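Long-range contacts in CdiA-CT toxin, Conserved domain protein (Yersinia pseudotuberculosis serotype O:3, PDB 4ZQU), which is the toxic C-terminal domain of a CDI protein, probably a PDDEXK-type endonuclease, bound here to its CdiI immunity protein: residues 10-15 with 26-31; 22-27 with 66-71; 33-38 with 85-90. All coordinates share one frame; numbering follows the deposited sequence.

How the contacts relate
Contact 3 is the heart of the fold: its two parallel strands lie about 5 Å (centre to centre) from the middle of the chain, partly buried with an exposed edge at S85, and backbone hydrogen bonds do most of the joining. Contact 2 is the buried one and holds by an aromatic pair and apolar carbons instead, while contact 1, about 15 Å from the middle, is partly buried and mixes one backbone bond with charged groups turned to CdiI. Contacts 1 and 2 share Y26 and F27 of strand 26-27, which pairs with strand 33-39 of contact 3. Side chains complete the junction: T23 O meets S36 OG, and D25 OD2 meets A37 N. CdiI touches contacts 1 and 2 but leaves contact 3 alone.

Contact 1 (10-15 with 26-31); sequences TLPVGS and YFDRAT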
loop_
_atom_site.group_PDB
_atom_site.type_symbol
_atom_site.label_atom_id
_atom_site.label_comp_id
_atom_site.label_asym_id
_atom_site.label_seq_id
_atom_site.Cartn_x
_atom_site.Cartn_y
_atom_site.Cartn_z
ATOM N N THR A 10 2.507 5.670 -19.756
ATOM C CA THR A 10 1.114 5.886 -20.141
ATOM C C THR A 10 0.237 6.211 -18.931
ATOM O O THR A 10 -0.984 6.308 -19.047
ATOM C CB THR A 10 0.536 4.645 -20.866
ATOM O OG1 THR A 10 -0.754 4.955 -21.411
ATOM C CG2 THR A 10 0.407 3.472 -19.908
ATOM N N LEU A 11 0.869 6.386 -17.776
ATOM C CA LEU A 11 0.150 6.615 -16.528
ATOM C C LEU A 11 0.525 7.956 -15.899
ATOM O O LEU A 11 1.636 8.449 -16.107
ATOM C CB LEU A 11 0.426 5.472 -15.548
ATOM C CG LEU A 11 -0.033 4.094 -16.022
ATOM C CD1 LEU A 11 0.315 3.032 -14.998
ATOM C CD2 LEU A 11 -1.524 4.105 -16.304
ATOM N N PRO A 12 -0.406 8.554 -15.130
ATOM C CA PRO A 12 -0.168 9.836 -14.453
ATOM C C PRO A 12 1.036 9.790 -13.511
ATOM O O PRO A 12 1.360 8.723 -12.989
ATOM C CB PRO A 12 -1.466 10.062 -13.668
ATOM C CG PRO A 12 -2.491 9.280 -14.404
ATOM C CD PRO A 12 -1.777 8.065 -14.903
ATOM N N VAL A 13 1.689 10.930 -13.302
ATOM C CA VAL A 13 2.872 10.983 -12.449
ATOM C C VAL A 13 2.516 10.694 -10.996
ATOM O O VAL A 13 1.416 11.010 -10.540
ATOM C CB VAL A 13 3.582 12.349 -12.538
ATOM C CG1 VAL A 13 4.188 12.543 -13.915
ATOM C CG2 VAL A 13 2.618 13.474 -12.214
ATOM N N GLY A 14 3.452 10.080 -10.279
ATOM C CA GLY A 14 3.246 9.733 -8.885
ATOM C C GLY A 14 2.524 8.412 -8.702
ATOM O O GLY A 14 2.207 8.025 -7.579
ATOM N N SER A 15 2.271 7.718 -9.807
ATOM C CA SER A 15 1.539 6.456 -9.767
ATOM C C SER A 15 2.408 5.286 -9.329
ATOM O O SER A 15 1.909 4.327 -8.744
ATOM C CB SER A 15 0.927 6.151 -11.136
ATOM O OG SER A 15 -0.114 7.061 -11.441
ATOM N N TYR A 26 1.785 0.050 -10.114
ATOM C CA TYR A 26 1.287 1.414 -10.247
ATOM C C TYR A 26 -0.054 1.599 -9.557
ATOM O O TYR A 26 -0.857 0.672 -9.468
ATOM C CB TYR A 26 1.162 1.799 -11.719
ATOM C CG TYR A 26 2.489 1.906 -12.416
ATOM C CD1 TYR A 26 3.207 3.093 -12.396
ATOM C CD2 TYR A 26 3.032 0.819 -13.084
ATOM C CE1 TYR A 26 4.429 3.195 -13.024
ATOM C CE2 TYR A 26 4.254 0.912 -13.717
ATOM C CZ TYR A 26 4.948 2.103 -13.681
ATOM O OH TYR A 26 6.165 2.204 -14.313
ATOM N N PHE A 27 -0.289 2.813 -9.074
ATOM C CA PHE A 27 -1.544 3.153 -8.427
ATOM C C PHE A 27 -1.947 4.569 -8.802
ATOM O O PHE A 27 -1.252 5.523 -8.458
ATOM C CB PHE A 27 -1.420 3.015 -6.908
ATOM C CG PHE A 27 -2.716 3.209 -6.169
ATOM C CD1 PHE A 27 -3.894 2.678 -6.658
ATOM C CD2 PHE A 27 -2.755 3.921 -4.983
ATOM C CE1 PHE A 27 -5.087 2.850 -5.978
ATOM C CE2 PHE A 27 -3.947 4.098 -4.303
ATOM C CZ PHE A 27 -5.111 3.561 -4.802
ATOM N N ASP A 28 -3.054 4.706 -9.524
ATOM C CA ASP A 28 -3.589 6.028 -9.828
ATOM C C ASP A 28 -4.090 6.642 -8.528
ATOM O O ASP A 28 -5.128 6.248 -8.007
ATOM C CB ASP A 28 -4.706 5.946 -10.872
ATOM C CG ASP A 28 -5.104 7.309 -11.418
ATOM O OD1 ASP A 28 -5.208 8.271 -10.628
ATOM O OD2 ASP A 28 -5.321 7.418 -12.643
ATOM N N ARG A 29 -3.342 7.609 -8.009
ATOM C CA ARG A 29 -3.597 8.144 -6.678
ATOM C C ARG A 29 -4.914 8.901 -6.588
ATOM O O ARG A 29 -5.389 9.192 -5.492
ATOM C CB ARG A 29 -2.449 9.057 -6.246
ATOM C CG ARG A 29 -1.072 8.452 -6.434
ATOM C CD ARG A 29 -0.929 7.109 -5.730
ATOM N NE ARG A 29 0.385 6.530 -5.988
ATOM C CZ ARG A 29 1.291 6.277 -5.051
ATOM N NH1 ARG A 29 1.024 6.529 -3.780
ATOM N NH2 ARG A 29 2.464 5.759 -5.386
ATOM N N ALA A 30 -5.506 9.215 -7.736
ATOM C CA ALA A 30 -6.759 9.959 -7.757
ATOM C C ALA A 30 -7.971 9.072 -8.058
ATOM O O ALA A 30 -9.006 9.193 -7.402
ATOM C CB ALA A 30 -6.676 11.090 -8.762
ATOM N N THR A 31 -7.851 8.183 -9.041
ATOM C CA THR A 31 -8.993 7.373 -9.465
ATOM C C THR A 31 -9.076 6.022 -8.753
ATOM O O THR A 31 -10.165 5.472 -8.592
ATOM C CB THR A 31 -8.977 7.114 -10.986
ATOM O OG1 THR A 31 -7.963 6.153 -11.305
ATOM C CG2 THR A 31 -8.722 8.404 -11.746
HETATM O O HOH W 1 -1.081 9.124 -9.754
#
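S15 and F27 are joined through their backbones, F27 N donating to S15 O at 2.7 Å with an N-H...O angle of 155°. The same carbonyl oxygen also receives a CA-H...O contact from Y26, so this loop carbonyl behaves like a neighbour of the short strand. S15 closes a type II turn that begins at P12, and G14 fills the turn position where a side chain would press on the carbonyl oxygen of V13. The small hydroxyl of S15 suits the inside of this turn: OG donates to P12 O at 2.7 Å, from well above the carbonyl plane. A water joins S15 OG and V13 O to the backbone N of R29, tying turn to turn.

R29 is the long side chain of the contact. From CB, CG stands anti to the carbonyl carbon (chi1 -49°) and lies 3.5 Å from G14 O; the bend at chi2 (-55°) then keeps CD near the same oxygen. NE comes within 2.8 Å of G14 O, but at an angle too poor for a hydrogen bond. The edge of the guanidinium lies toward the carbonyl of S15, and NH1, at the tip, reaches S29 of the CdiI chain.

On the other flank, L11 CD1 rests at 3.6 Å from Y26 CG, an aliphatic branch suited to an aromatic ring. Just after the strand, D28 makes an Asx turn, OD1 accepting from A30 N and T31 N, and it forms a salt bridge to R69 of CdiI; P12 CG lies beside its OD2. The loop that follows helix 3-9 thus lies along strand 26-27, one of the two outermost strands of the mixed sheet within this chain, paired there with strand 33-39.

Contact 2 (22-27 with 66-71); sequences KTYDYF and AKFEKA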
loop_
_atom_site.group_PDB
_atom_site.type_symbol
_atom_site.label_atom_id
_atom_site.label_comp_id
_atom_site.label_asym_id
_atom_site.label_seq_id
_atom_site.Cartn_x
_atom_site.Cartn_y
_atom_site.Cartn_z
ATOM N N LYS A 22 3.646 -5.996 -3.175
ATOM C CA LYS A 22 2.874 -7.165 -3.577
ATOM C C LYS A 22 2.984 -7.351 -5.087
ATOM O O LYS A 22 4.077 -7.530 -5.629
ATOM C CB LYS A 22 1.406 -7.035 -3.162
ATOM C CG LYS A 22 1.163 -7.146 -1.667
ATOM C CD LYS A 22 0.674 -8.543 -1.314
ATOM C CE LYS A 22 -0.455 -8.510 -0.295
ATOM N NZ LYS A 22 -0.090 -9.278 0.927
ATOM N N THR A 23 1.844 -7.280 -5.760
ATOM C CA THR A 23 1.791 -7.452 -7.203
ATOM C C THR A 23 1.548 -6.117 -7.909
ATOM O O THR A 23 1.713 -6.011 -9.122
ATOM C CB THR A 23 0.694 -8.449 -7.587
ATOM O OG1 THR A 23 0.674 -8.625 -9.007
ATOM C CG2 THR A 23 -0.656 -7.937 -7.122
ATOM N N TYR A 24 1.168 -5.099 -7.142
ATOM C CA TYR A 24 0.834 -3.796 -7.708
ATOM C C TYR A 24 2.076 -2.946 -7.948
ATOM O O TYR A 24 2.868 -2.713 -7.034
ATOM C CB TYR A 24 -0.140 -3.048 -6.796
ATOM C CG TYR A 24 -1.462 -3.754 -6.597
ATOM C CD1 TYR A 24 -1.980 -4.592 -7.576
ATOM C CD2 TYR A 24 -2.187 -3.589 -5.425
ATOM C CE1 TYR A 24 -3.186 -5.243 -7.397
ATOM C CE2 TYR A 24 -3.395 -4.236 -5.235
ATOM C CZ TYR A 24 -3.890 -5.062 -6.225
ATOM O OH TYR A 24 -5.092 -5.709 -6.044
ATOM N N ASP A 25 2.237 -2.483 -9.182
ATOM C CA ASP A 25 3.391 -1.674 -9.552
ATOM C C ASP A 25 3.009 -0.204 -9.663
ATOM O O ASP A 25 3.800 0.680 -9.339
ATOM C CB ASP A 25 3.987 -2.178 -10.867
ATOM C CG ASP A 25 4.409 -3.634 -10.789
ATOM O OD1 ASP A 25 5.003 -4.030 -9.765
ATOM O OD2 ASP A 25 4.140 -4.388 -11.746
ATOM N N TYR A 26 1.785 0.050 -10.114
ATOM C CA TYR A 26 1.287 1.414 -10.247
ATOM C C TYR A 26 -0.054 1.599 -9.557
ATOM O O TYR A 26 -0.857 0.672 -9.468
ATOM C CB TYR A 26 1.162 1.799 -11.719
ATOM C CG TYR A 26 2.489 1.906 -12.416
ATOM C CD1 TYR A 26 3.207 3.093 -12.396
ATOM C CD2 TYR A 26 3.032 0.819 -13.084
ATOM C CE1 TYR A 26 4.429 3.195 -13.024
ATOM C CE2 TYR A 26 4.254 0.912 -13.717
ATOM C CZ TYR A 26 4.948 2.103 -13.681
ATOM O OH TYR A 26 6.165 2.204 -14.313
ATOM N N PHE A 27 -0.289 2.813 -9.074
ATOM C CA PHE A 27 -1.544 3.153 -8.427
ATOM C C PHE A 27 -1.947 4.569 -8.802
ATOM O O PHE A 27 -1.252 5.523 -8.458
ATOM C CB PHE A 27 -1.420 3.015 -6.908
ATOM C CG PHE A 27 -2.716 3.209 -6.169
ATOM C CD1 PHE A 27 -3.894 2.678 -6.658
ATOM C CD2 PHE A 27 -2.755 3.921 -4.983
ATOM C CE1 PHE A 27 -5.087 2.850 -5.978
ATOM C CE2 PHE A 27 -3.947 4.098 -4.303
ATOM C CZ PHE A 27 -5.111 3.561 -4.802
ATOM N N ALA A 66 -6.440 -9.926 -7.260
ATOM C CA ALA A 66 -7.863 -10.026 -6.947
ATOM C C ALA A 66 -8.121 -10.245 -5.459
ATOM O O ALA A 66 -9.054 -9.676 -4.897
ATOM C CB ALA A 66 -8.501 -11.150 -7.759
ATOM N N LYS A 67 -7.292 -11.072 -4.828
ATOM C CA LYS A 67 -7.449 -11.388 -3.411
ATOM C C LYS A 67 -6.749 -10.368 -2.520
ATOM O O LYS A 67 -6.556 -10.605 -1.327
ATOM C CB LYS A 67 -6.923 -12.785 -3.118
ATOM N N PHE A 68 -6.369 -9.236 -3.099
ATOM C CA PHE A 68 -5.692 -8.189 -2.348
ATOM C C PHE A 68 -6.648 -7.484 -1.388
ATOM O O PHE A 68 -7.682 -6.954 -1.802
ATOM C CB PHE A 68 -5.064 -7.175 -3.303
ATOM C CG PHE A 68 -4.378 -6.035 -2.612
ATOM C CD1 PHE A 68 -3.037 -6.115 -2.287
ATOM C CD2 PHE A 68 -5.072 -4.878 -2.292
ATOM C CE1 PHE A 68 -2.404 -5.070 -1.656
ATOM C CE2 PHE A 68 -4.443 -3.830 -1.658
ATOM C CZ PHE A 68 -3.106 -3.926 -1.340
ATOM N N GLU A 69 -6.291 -7.475 -0.107
ATOM C CA GLU A 69 -7.074 -6.775 0.905
ATOM C C GLU A 69 -6.365 -5.504 1.362
ATOM O O GLU A 69 -6.951 -4.420 1.370
ATOM C CB GLU A 69 -7.339 -7.684 2.107
ATOM C CG GLU A 69 -7.995 -6.971 3.286
ATOM C CD GLU A 69 -8.198 -7.882 4.481
ATOM O OE1 GLU A 69 -7.881 -9.084 4.369
ATOM O OE2 GLU A 69 -8.672 -7.397 5.532
ATOM N N LYS A 70 -5.099 -5.646 1.738
ATOM C CA LYS A 70 -4.323 -4.530 2.259
ATOM C C LYS A 70 -2.833 -4.853 2.248
ATOM O O LYS A 70 -2.436 -5.986 2.520
ATOM C CB LYS A 70 -4.785 -4.182 3.679
ATOM C CG LYS A 70 -4.022 -3.039 4.329
ATOM C CD LYS A 70 -4.765 -2.486 5.539
ATOM C CE LYS A 70 -4.892 -3.515 6.649
ATOM N NZ LYS A 70 -5.472 -2.920 7.887
ATOM N N ALA A 71 -2.017 -3.859 1.910
ATOM C CA ALA A 71 -0.565 -3.987 1.986
ATOM C C ALA A 71 0.048 -2.698 2.512
ATOM O O ALA A 71 -0.295 -1.608 2.057
ATOM C CB ALA A 71 0.022 -4.337 0.627
#
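The hydroxyl of Y24 donates to the backbone O of T65, near the end of helix 53-66, and its OH also sits 3.1 Å from CB of F68. A tyrosine suits the place because one ring serves both needs, a polar tip for the helix carbonyl and an apolar edge for its neighbour. That edge makes an edge-to-face pair with F68: the centroids are 4.6 Å apart and the planes meet at 57°. Y24 CE2 stands over the centre of the F68 ring, 3.3 Å from CG. In F68, chi1 of 178° swings the ring toward Y24, and chi2 of 91° turns its face to CE2, while the opposite face lies under the backbone N of K70.

K22 adds its aliphatic part: CG touches CB of A71 at 3.8 Å, and CE comes obliquely to F68 CD1 at 4.0 Å. A71 itself pairs antiparallel with a CdiI strand, consistent with the beta-augmentation between toxin and immunity protein.

Buried carbon thus makes the join here, and the lysine charge is spent on the partner chain, where the bent side chain of K22 carries NZ to a salt bridge with E137 of CdiI.

Contact 3 (33-38 with 85-90); sequences AVVSAK and SKEVRL
V34 and K86 lie side by side on one face of the sheet and point the same way. With chi1 at -60°, V34 sets CG2 in the crowded position between its N and carbonyl carbon, and from there this methyl meets K86 CG at 3.6 Å. K86 runs fully extended beyond CG, so its apolar stem serves the sheet while NZ reaches T65 O. On the same face S36 turns OG anti to its backbone N, which lets the hydroxyl donate to T23 O; a small polar residue fits where the chain before strand 26-27 comes close. K38 and L90 follow, K38 CG lying 3.8 Å from L90 CD1 before the lysine bends at its last torsion and gives NZ to S57 OG.

The strands run parallel, at 22° to one another, and are the two middle strands of a mixed four-stranded sheet. Helices 42-47 and 53-66 lie on the connection between them, making a beta-alpha-beta crossover with a hairpin inserted, as suits the PDDEXK nuclease family. V88 and L90 pack against helix 53-66.

The opposite face bears V35, E87 and R89. V35 CG1, anti to the backbone N (chi1 176°), comes obliquely upon R89 CG at 3.6 Å, and its CG2 lies alongside E87 OE1. R89 bends at chi2 and chi3, its stem against V7 of helix 3-9, whereas extended E87 sends OE2 to T119.

Between the faces, S36 N donates to E87 O at 2.7 Å, a nearly straight bond, and R89 N returns the bond to S36 O. E87 N to V34 O is weak, but a water also donates to V34 O, at 2.7 Å.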
loop_
_atom_site.group_PDB
_atom_site.type_symbol
_atom_site.label_atom_id
_atom_site.label_comp_id
_atom_site.label_asym_id
_atom_site.label_seq_id
_atom_site.Cartn_x
_atom_site.Cartn_y
_atom_site.Cartn_z
ATOM N N ALA A 33 -7.348 3.251 -9.732
ATOM C CA ALA A 33 -7.018 2.172 -10.649
ATOM C C ALA A 33 -5.634 1.618 -10.338
ATOM O O ALA A 33 -4.655 2.362 -10.343
ATOM C CB ALA A 33 -7.083 2.661 -12.081
ATOM N N VAL A 34 -5.547 0.321 -10.056
ATOM C CA VAL A 34 -4.244 -0.300 -9.831
ATOM C C VAL A 34 -3.782 -1.049 -11.074
ATOM O O VAL A 34 -4.588 -1.614 -11.813
ATOM C CB VAL A 34 -4.251 -1.273 -8.629
ATOM C CG1 VAL A 34 -4.626 -0.547 -7.359
ATOM C CG2 VAL A 34 -5.193 -2.433 -8.872
ATOM N N VAL A 35 -2.475 -1.036 -11.304
ATOM C CA VAL A 35 -1.897 -1.724 -12.445
ATOM C C VAL A 35 -0.751 -2.625 -12.010
ATOM O O VAL A 35 0.152 -2.198 -11.290
ATOM C CB VAL A 35 -1.384 -0.731 -13.506
ATOM C CG1 VAL A 35 -0.688 -1.473 -14.636
ATOM C CG2 VAL A 35 -2.525 0.112 -14.046
ATOM N N SER A 36 -0.797 -3.880 -12.443
ATOM C CA SER A 36 0.313 -4.797 -12.231
ATOM C C SER A 36 1.034 -5.063 -13.546
ATOM O O SER A 36 0.444 -5.590 -14.490
ATOM C CB SER A 36 -0.171 -6.109 -11.624
ATOM O OG SER A 36 0.926 -6.974 -11.391
ATOM N N ALA A 37 2.310 -4.688 -13.602
ATOM C CA ALA A 37 3.117 -4.854 -14.804
ATOM C C ALA A 37 3.864 -6.179 -14.784
ATOM O O ALA A 37 4.856 -6.333 -14.072
ATOM C CB ALA A 37 4.100 -3.695 -14.948
ATOM N N LYS A 38 3.379 -7.134 -15.569
ATOM C CA LYS A 38 4.024 -8.435 -15.684
ATOM C C LYS A 38 4.641 -8.592 -17.068
ATOM O O LYS A 38 4.058 -8.175 -18.066
ATOM C CB LYS A 38 3.021 -9.561 -15.411
ATOM C CG LYS A 38 3.621 -10.964 -15.458
ATOM C CD LYS A 38 2.588 -12.039 -15.141
ATOM C CE LYS A 38 3.159 -13.433 -15.369
ATOM N NZ LYS A 38 4.323 -13.716 -14.484
ATOM N N SER A 85 -10.382 -0.200 -9.749
ATOM C CA SER A 85 -10.214 -1.143 -10.848
ATOM C C SER A 85 -8.848 -1.811 -10.774
ATOM O O SER A 85 -7.894 -1.238 -10.247
ATOM C CB SER A 85 -10.397 -0.448 -12.198
ATOM O OG SER A 85 -9.447 0.584 -12.375
ATOM N N LYS A 86 -8.770 -3.032 -11.293
ATOM C CA LYS A 86 -7.539 -3.809 -11.265
ATOM C C LYS A 86 -7.164 -4.257 -12.670
ATOM O O LYS A 86 -8.019 -4.701 -13.436
ATOM C CB LYS A 86 -7.688 -5.021 -10.339
ATOM C CG LYS A 86 -8.028 -4.661 -8.899
ATOM C CD LYS A 86 -8.311 -5.891 -8.047
ATOM C CE LYS A 86 -8.645 -5.487 -6.616
ATOM N NZ LYS A 86 -8.968 -6.650 -5.745
ATOM N N GLU A 87 -5.887 -4.135 -13.010
ATOM C CA GLU A 87 -5.431 -4.502 -14.344
ATOM C C GLU A 87 -4.036 -5.105 -14.344
ATOM O O GLU A 87 -3.140 -4.630 -13.647
ATOM C CB GLU A 87 -5.452 -3.286 -15.269
ATOM C CG GLU A 87 -4.960 -3.583 -16.674
ATOM C CD GLU A 87 -4.793 -2.339 -17.511
ATOM O OE1 GLU A 87 -4.699 -1.240 -16.927
ATOM O OE2 GLU A 87 -4.762 -2.461 -18.753
ATOM N N VAL A 88 -3.857 -6.156 -15.135
ATOM C CA VAL A 88 -2.530 -6.702 -15.367
ATOM C C VAL A 88 -2.066 -6.354 -16.778
ATOM O O VAL A 88 -2.703 -6.733 -17.761
ATOM C CB VAL A 88 -2.492 -8.226 -15.180
ATOM C CG1 VAL A 88 -1.073 -8.737 -15.370
ATOM C CG2 VAL A 88 -3.020 -8.608 -13.807
ATOM N N ARG A 89 -0.965 -5.615 -16.863
ATOM C CA ARG A 89 -0.356 -5.278 -18.144
ATOM C C ARG A 89 0.715 -6.307 -18.489
ATOM O O ARG A 89 1.809 -6.294 -17.920
ATOM C CB ARG A 89 0.240 -3.871 -18.108
ATOM C CG ARG A 89 -0.792 -2.758 -18.020
ATOM C CD ARG A 89 -1.301 -2.362 -19.395
ATOM N NE ARG A 89 -0.236 -1.815 -20.236
ATOM C CZ ARG A 89 0.144 -0.540 -20.233
ATOM N NH1 ARG A 89 -0.452 0.332 -19.430
ATOM N NH2 ARG A 89 1.123 -0.136 -21.034
ATOM N N LEU A 90 0.388 -7.195 -19.423
ATOM C CA LEU A 90 1.231 -8.344 -19.728
ATOM C C LEU A 90 2.015 -8.181 -21.024
ATOM O O LEU A 90 1.439 -7.950 -22.086
ATOM C CB LEU A 90 0.376 -9.611 -19.806
ATOM C CG LEU A 90 1.114 -10.926 -20.046
ATOM C CD1 LEU A 90 1.945 -11.305 -18.828
ATOM C CD2 LEU A 90 0.131 -12.032 -20.398
HETATM O O HOH W 2 -6.572 -0.841 -13.444
#